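Local coordinates for protein levansucrase (Bacillus megaterium, PDB 3OM4) that belongs to the levansucrase/invertase family of carbohydrate-active proteins, whose members are built on a five-bladed beta-propeller, at residues G267-P270 against F271-E275; H17-R20 against D21-V24; T149-K152 against D153-R157. The protein carries 1 engineered substitution. All coordinates share one frame; numbering follows the deposited sequence.

Contact 1 (G267-P270 against F271-E275); sequences GNNP and FFQSE
Phe-272 N donates to Asn-268 O at 3.0 Å and Gln-273 N to Asn-269 O at 2.8 Å, so the backbone is already in the i to i+4 rhythm of an alpha helix as it leaves Gly-267. Asn-268 turns its amide back over the new helix: chi1 of 50° folds CG in over its own main chain, and OD1 accepts from Phe-271 N at 2.9 Å, the donor lying nearly on the line of the side-chain C=O. This is a classic N-cap, in which an asparagine supplies an acceptor that the first turn of helix 269-281 lacks. One residue on, Asn-269, with CG anti to the backbone N (chi1 -176°), sends its amide toward Gln-273. Its OD1 takes a 3.2 Å bond from Gln-273 NE2, the two amide planes standing 77° apart, and also accepts from Arg-262; the same oxygen lies at the ring edge of Phe-272, 3.8 Å from CD2. Gln-273 reaches it because its chain bends at chi2, and its amide is further held by Asp-8 and Lys-276. Ser-274 OG lies 2.9 Å from Pro-270 O, although Phe-271 O competes for its proton. Phe-272 meets Tyr-265 edge-to-face.

Contact 2 (H17-R20 against D21-V24); sequences HITR and DNMV
Val-24 N donates to Arg-20 O at 2.9 Å, and just before it Met-23 N donates to Thr-19 O at 3.1 Å, with an N-H...O angle of 160°; together they close the first turn of helix 20-24. Beside them the hydroxyl of Thr-19 acts as the N-cap: a chi1 of 65° swings OG1 toward the helix start, where it accepts a weak bond from Asn-22 N at 3.4 Å. The side chain of Met-23 folds back past the carbonyl of Thr-19, CG lying 3.3 Å from Thr-19 O, and bends at chi2 and again at chi3. Its sulfur and terminal methyl thereby come to Ile-18: CG2 of Ile-18 is 3.6 Å from Met-23 CE and 3.8 Å from Met-23 SD, the two chains crossing obliquely. An apolar pair joining the residue before the cap to the fourth residue of the helix is a hydrophobic staple, and here Met-346 and Ile-348 pack against its methionine. Asp-21 pairs with Lys-25. The capping bond is weak and the apolar pair brackets the same turn, while the carboxylate of Asp-21 would be expected to favour the positive end of the helix dipole.

Contact 3 (T149-K152 against D153-R157); sequences TLTK and DGKVR
CG2 of Thr-149 and CG2 of Thr-151 both reach Arg-157 CB, each at 3.8 Å. Thr-149 and Arg-157 leave the hairpin on one face, and the Thr-151 methyl comes to the same CB from the turn. Both threonines meet the arginine at a slant, near its CB and CG, for the chain bends at chi2 and chi3 and carries the guanidinium away to a salt bridge with Asp-195 and a hydrogen bond with Thr-175. Thr-149 and Arg-157 form an antiparallel hydrogen-bonded pair, with Thr-149 N to Arg-157 O at 2.9 Å. The non-hydrogen-bonded pair Leu-150 and Val-156 faces the other way, and Leu-150 swings its end inward until CD1 lies 3.7 Å from Gly-154 C. Thr-151 divides its branches between two tasks. While its methyl joins the arginine, chi1 of 71° turns OG1 to the turn, where it accepts from Lys-155 N at 2.9 Å and rests 3.4 Å from Lys-155 CB. Thr-151 O receives the bond from Gly-154 N at 3.0 Å, a donor well above the carbonyl plane, and Thr-151 N donates to Lys-155 O. The type I turn Thr-151 to Gly-154 ends in a glycine of positive phi, and Gly-154 and Lys-155 together face Thr-151, a G1 beta bulge. The hairpin joins strands 142-150 and 156-164 within a larger mixed sheet: the backbone of Leu-150 bonds to Gln-72 of strand 60-72, that of Val-156 to Val-178 of strand 170-184, and Tyr-304, from another loop, packs on Thr-151 and Arg-157.

How the contacts relate
Along the chain contact 2 comes first, contact 3 follows and contact 1 is last, yet the first and last are neighbours in space, their centres about 12 Å apart. Both are helix starts, of helices 20-24 and 269-281, and they touch directly: Glu-275 OE2 and Arg-20 NE form a 2.7 Å salt bridge, while Phe-271 CZ packs 3.6 Å from Asp-21 CA. The N-terminal region is thereby tied to a helix some 250 residues later. Contact 3, a hairpin in the beta-propeller, has its centre about 49 Å from that of contact 1 and 38 Å from that of contact 2. The set is thus one hairpin turn and two helix starts, on opposite sides of the chain's centre.

Contact 1 (G267-P270 against F271-E275)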
loop_
_atom_site.group_PDB
_atom_site.type_symbol
_atom_site.label_atom_id
_atom_site.label_comp_id
_atom_site.label_asym_id
_atom_site.label_seq_id
_atom_site.Cartn_x
_atom_site.Cartn_y
_atom_site.Cartn_z
ATOM N N GLY A 267 -3.701 -25.375 8.472
ATOM C CA GLY A 267 -3.687 -26.766 8.025
ATOM C C GLY A 267 -3.627 -27.759 9.172
ATOM O O GLY A 267 -3.956 -27.422 10.313
ATOM N N ASN A 268 -3.196 -28.980 8.871
ATOM C CA ASN A 268 -3.116 -30.038 9.880
ATOM C C ASN A 268 -1.733 -30.153 10.527
ATOM O O ASN A 268 -0.789 -29.468 10.119
ATOM C CB ASN A 268 -3.597 -31.390 9.314
ATOM C CG ASN A 268 -2.934 -31.755 7.988
ATOM O OD1 ASN A 268 -1.720 -31.629 7.820
ATOM N ND2 ASN A 268 -3.741 -32.230 7.043
ATOM N N ASN A 269 -1.621 -31.010 11.541
ATOM C CA ASN A 269 -0.344 -31.229 12.224
ATOM C C ASN A 269 0.774 -31.742 11.299
ATOM O O ASN A 269 1.896 -31.242 11.378
ATOM C CB ASN A 269 -0.509 -32.129 13.460
ATOM C CG ASN A 269 0.783 -32.287 14.247
ATOM O OD1 ASN A 269 1.392 -31.304 14.674
ATOM N ND2 ASN A 269 1.205 -33.530 14.444
ATOM N N PRO A 270 0.472 -32.725 10.415
ATOM C CA PRO A 270 1.486 -33.154 9.446
ATOM C C PRO A 270 2.014 -32.014 8.574
ATOM O O PRO A 270 3.210 -31.978 8.288
ATOM C CB PRO A 270 0.741 -34.180 8.586
ATOM C CG PRO A 270 -0.287 -34.735 9.487
ATOM C CD PRO A 270 -0.724 -33.592 10.358
ATOM N N PHE A 271 1.135 -31.099 8.160
ATOM C CA PHE A 271 1.565 -29.935 7.384
ATOM C C PHE A 271 2.480 -29.057 8.230
ATOM O O PHE A 271 3.567 -28.690 7.790
ATOM C CB PHE A 271 0.378 -29.123 6.848
ATOM C CG PHE A 271 0.783 -27.834 6.182
ATOM C CD1 PHE A 271 1.299 -27.839 4.888
ATOM C CD2 PHE A 271 0.666 -26.617 6.851
ATOM C CE1 PHE A 271 1.692 -26.649 4.267
ATOM C CE2 PHE A 271 1.054 -25.425 6.242
ATOM C CZ PHE A 271 1.570 -25.442 4.947
ATOM N N PHE A 272 2.037 -28.744 9.445
ATOM C CA PHE A 272 2.828 -27.954 10.379
ATOM C C PHE A 272 4.214 -28.570 10.607
ATOM O O PHE A 272 5.228 -27.888 10.457
ATOM C CB PHE A 272 2.062 -27.762 11.698
ATOM C CG PHE A 272 2.906 -27.246 12.830
ATOM C CD1 PHE A 272 3.461 -25.970 12.785
ATOM C CD2 PHE A 272 3.136 -28.038 13.951
ATOM C CE1 PHE A 272 4.241 -25.490 13.835
ATOM C CE2 PHE A 272 3.916 -27.571 15.003
ATOM C CZ PHE A 272 4.471 -26.291 14.946
ATOM N N GLN A 273 4.255 -29.860 10.928
ATOM C CA GLN A 273 5.526 -30.542 11.197
ATOM C C GLN A 273 6.490 -30.564 10.007
ATOM O O GLN A 273 7.683 -30.301 10.173
ATOM C CB GLN A 273 5.291 -31.960 11.739
ATOM C CG GLN A 273 4.512 -32.025 13.063
ATOM C CD GLN A 273 5.225 -31.364 14.241
ATOM O OE1 GLN A 273 6.423 -31.079 14.192
ATOM N NE2 GLN A 273 4.480 -31.124 15.313
ATOM N N SER A 274 5.977 -30.866 8.814
ATOM C CA SER A 274 6.814 -30.927 7.609
ATOM C C SER A 274 7.310 -29.550 7.156
ATOM O O SER A 274 8.465 -29.403 6.752
ATOM C CB SER A 274 6.073 -31.622 6.465
ATOM O OG SER A 274 4.895 -30.916 6.117
ATOM N N GLU A 275 6.424 -28.557 7.226
ATOM C CA GLU A 275 6.740 -27.180 6.851
ATOM C C GLU A 275 7.752 -26.570 7.824
ATOM O O GLU A 275 8.700 -25.900 7.407
ATOM C CB GLU A 275 5.455 -26.345 6.817
ATOM C CG GLU A 275 5.606 -24.935 6.263
ATOM C CD GLU A 275 5.351 -24.835 4.766
ATOM O OE1 GLU A 275 5.343 -25.871 4.067
ATOM O OE2 GLU A 275 5.159 -23.699 4.286
#

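Contact 2 (H17-R20 against D21-V24)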
loop_
_atom_site.group_PDB
_atom_site.type_symbol
_atom_site.label_atom_id
_atom_site.label_comp_id
_atom_site.label_asym_id
_atom_site.label_seq_id
_atom_site.Cartn_x
_atom_site.Cartn_y
_atom_site.Cartn_z
ATOM N N HIS A 17 -4.468 -14.062 10.586
ATOM C CA HIS A 17 -3.163 -14.383 10.026
ATOM C C HIS A 17 -3.242 -14.872 8.595
ATOM O O HIS A 17 -4.157 -15.611 8.224
ATOM C CB HIS A 17 -2.438 -15.411 10.900
ATOM C CG HIS A 17 -2.301 -14.985 12.326
ATOM N ND1 HIS A 17 -1.362 -14.064 12.737
ATOM C CD2 HIS A 17 -3.007 -15.324 13.429
ATOM C CE1 HIS A 17 -1.486 -13.863 14.036
ATOM N NE2 HIS A 17 -2.475 -14.619 14.482
ATOM N N ILE A 18 -2.279 -14.423 7.801
ATOM C CA ILE A 18 -2.050 -14.944 6.467
ATOM C C ILE A 18 -1.201 -16.194 6.662
ATOM O O ILE A 18 -0.024 -16.109 7.020
ATOM C CB ILE A 18 -1.346 -13.895 5.578
ATOM C CG1 ILE A 18 -2.233 -12.648 5.462
ATOM C CG2 ILE A 18 -1.013 -14.480 4.203
ATOM C CD1 ILE A 18 -1.567 -11.433 4.837
ATOM N N THR A 19 -1.817 -17.357 6.466
ATOM C CA THR A 19 -1.197 -18.618 6.868
ATOM C C THR A 19 -0.374 -19.276 5.770
ATOM O O THR A 19 -0.641 -19.098 4.577
ATOM C CB THR A 19 -2.240 -19.635 7.405
ATOM O OG1 THR A 19 -3.139 -20.011 6.354
ATOM C CG2 THR A 19 -3.031 -19.039 8.562
ATOM N N ARG A 20 0.627 -20.044 6.191
ATOM C CA ARG A 20 1.467 -20.795 5.269
ATOM C C ARG A 20 0.643 -21.769 4.425
ATOM O O ARG A 20 0.913 -21.939 3.239
ATOM C CB ARG A 20 2.577 -21.527 6.022
ATOM C CG ARG A 20 3.514 -20.592 6.779
ATOM C CD ARG A 20 4.805 -21.283 7.179
ATOM N NE ARG A 20 5.610 -21.654 6.016
ATOM C CZ ARG A 20 6.494 -20.859 5.419
ATOM N NH1 ARG A 20 6.705 -19.628 5.864
ATOM N NH2 ARG A 20 7.172 -21.303 4.368
ATOM N N ASP A 21 -0.374 -22.374 5.032
ATOM C CA ASP A 21 -1.243 -23.320 4.331
ATOM C C ASP A 21 -1.997 -22.667 3.177
ATOM O O ASP A 21 -2.119 -23.252 2.102
ATOM C CB ASP A 21 -2.225 -23.984 5.296
ATOM C CG ASP A 21 -2.867 -25.225 4.710
ATOM O OD1 ASP A 21 -2.134 -26.085 4.173
ATOM O OD2 ASP A 21 -4.107 -25.338 4.786
ATOM N N ASN A 22 -2.495 -21.455 3.397
ATOM C CA ASN A 22 -3.178 -20.727 2.334
ATOM C C ASN A 22 -2.231 -20.266 1.232
ATOM O O ASN A 22 -2.568 -20.339 0.051
ATOM C CB ASN A 22 -3.989 -19.565 2.903
ATOM C CG ASN A 22 -5.286 -20.031 3.550
ATOM O OD1 ASN A 22 -5.891 -21.013 3.113
ATOM N ND2 ASN A 22 -5.718 -19.330 4.585
ATOM N N MET A 23 -1.038 -19.827 1.624
ATOM C CA MET A 23 -0.028 -19.370 0.668
ATOM C C MET A 23 0.509 -20.482 -0.239
ATOM O O MET A 23 0.699 -20.257 -1.440
ATOM C CB MET A 23 1.120 -18.668 1.397
ATOM C CG MET A 23 0.727 -17.366 2.096
ATOM S SD MET A 23 0.112 -16.103 0.966
ATOM C CE MET A 23 -1.654 -16.280 1.142
ATOM N N VAL A 24 0.736 -21.673 0.324
ATOM C CA VAL A 24 1.262 -22.801 -0.460
ATOM C C VAL A 24 0.279 -23.265 -1.536
ATOM O O VAL A 24 0.685 -23.857 -2.539
ATOM C CB VAL A 24 1.727 -24.016 0.413
ATOM C CG1 VAL A 24 2.840 -23.606 1.379
ATOM C CG2 VAL A 24 0.556 -24.670 1.150
#

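Contact 3 (T149-K152 against D153-R157)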
loop_
_atom_site.group_PDB
_atom_site.type_symbol
_atom_site.label_atom_id
_atom_site.label_comp_id
_atom_site.label_asym_id
_atom_site.label_seq_id
_atom_site.Cartn_x
_atom_site.Cartn_y
_atom_site.Cartn_z
ATOM N N THR A 149 -8.185 12.153 1.972
ATOM C CA THR A 149 -9.618 12.220 2.233
ATOM C C THR A 149 -10.152 13.648 2.092
ATOM O O THR A 149 -9.479 14.615 2.460
ATOM C CB THR A 149 -9.988 11.600 3.616
ATOM O OG1 THR A 149 -11.393 11.311 3.662
ATOM C CG2 THR A 149 -9.605 12.520 4.783
ATOM N N LEU A 150 -11.348 13.768 1.524
ATOM C CA LEU A 150 -12.038 15.051 1.459
ATOM C C LEU A 150 -12.952 15.151 2.673
ATOM O O LEU A 150 -13.938 14.420 2.785
ATOM C CB LEU A 150 -12.830 15.195 0.151
ATOM C CG LEU A 150 -13.638 16.487 -0.059
ATOM C CD1 LEU A 150 -12.749 17.733 -0.114
ATOM C CD2 LEU A 150 -14.497 16.388 -1.313
ATOM N N THR A 151 -12.609 16.058 3.581
ATOM C CA THR A 151 -13.290 16.161 4.868
ATOM C C THR A 151 -14.708 16.711 4.723
ATOM O O THR A 151 -15.085 17.214 3.657
ATOM C CB THR A 151 -12.498 17.044 5.865
ATOM O OG1 THR A 151 -12.573 18.414 5.459
ATOM C CG2 THR A 151 -11.035 16.618 5.938
ATOM N N LYS A 152 -15.485 16.602 5.798
ATOM C CA LYS A 152 -16.806 17.224 5.884
ATOM C C LYS A 152 -16.737 18.722 5.595
ATOM O O LYS A 152 -17.598 19.265 4.900
ATOM C CB LYS A 152 -17.423 16.982 7.266
ATOM C CG LYS A 152 -18.190 15.671 7.377
ATOM C CD LYS A 152 -18.460 15.312 8.833
ATOM C CE LYS A 152 -19.206 13.986 8.926
ATOM N NZ LYS A 152 -19.249 13.468 10.325
ATOM N N ASP A 153 -15.695 19.370 6.115
ATOM C CA ASP A 153 -15.480 20.807 5.939
ATOM C C ASP A 153 -14.952 21.164 4.540
ATOM O O ASP A 153 -14.700 22.334 4.245
ATOM C CB ASP A 153 -14.533 21.329 7.030
ATOM C CG ASP A 153 -14.547 22.846 7.154
ATOM O OD1 ASP A 153 -15.625 23.462 6.999
ATOM O OD2 ASP A 153 -13.470 23.425 7.417
ATOM N N GLY A 154 -14.789 20.154 3.687
ATOM C CA GLY A 154 -14.358 20.361 2.303
ATOM C C GLY A 154 -12.871 20.624 2.164
ATOM O O GLY A 154 -12.432 21.288 1.218
ATOM N N LYS A 155 -12.098 20.098 3.110
ATOM C CA LYS A 155 -10.651 20.261 3.119
ATOM C C LYS A 155 -9.958 19.025 2.560
ATOM O O LYS A 155 -10.445 17.902 2.719
ATOM C CB LYS A 155 -10.143 20.548 4.539
ATOM C CG LYS A 155 -10.756 21.783 5.203
ATOM C CD LYS A 155 -10.370 23.072 4.488
ATOM C CE LYS A 155 -11.083 24.272 5.091
ATOM N NZ LYS A 155 -10.764 25.528 4.357
ATOM N N VAL A 156 -8.829 19.249 1.897
ATOM C CA VAL A 156 -8.004 18.170 1.367
ATOM C C VAL A 156 -7.037 17.728 2.465
ATOM O O VAL A 156 -6.099 18.452 2.816
ATOM C CB VAL A 156 -7.244 18.611 0.088
ATOM C CG1 VAL A 156 -6.266 17.539 -0.372
ATOM C CG2 VAL A 156 -8.225 18.944 -1.028
ATOM N N ARG A 157 -7.290 16.541 3.007
ATOM C CA ARG A 157 -6.527 16.017 4.133
ATOM C C ARG A 157 -5.663 14.835 3.696
ATOM O O ARG A 157 -6.175 13.766 3.351
ATOM C CB ARG A 157 -7.471 15.641 5.287
ATOM C CG ARG A 157 -6.832 14.903 6.469
ATOM C CD ARG A 157 -5.707 15.686 7.133
ATOM N NE ARG A 157 -6.163 16.940 7.731
ATOM C CZ ARG A 157 -5.457 17.662 8.597
ATOM N NH1 ARG A 157 -4.250 17.265 8.987
ATOM N NH2 ARG A 157 -5.965 18.786 9.082
#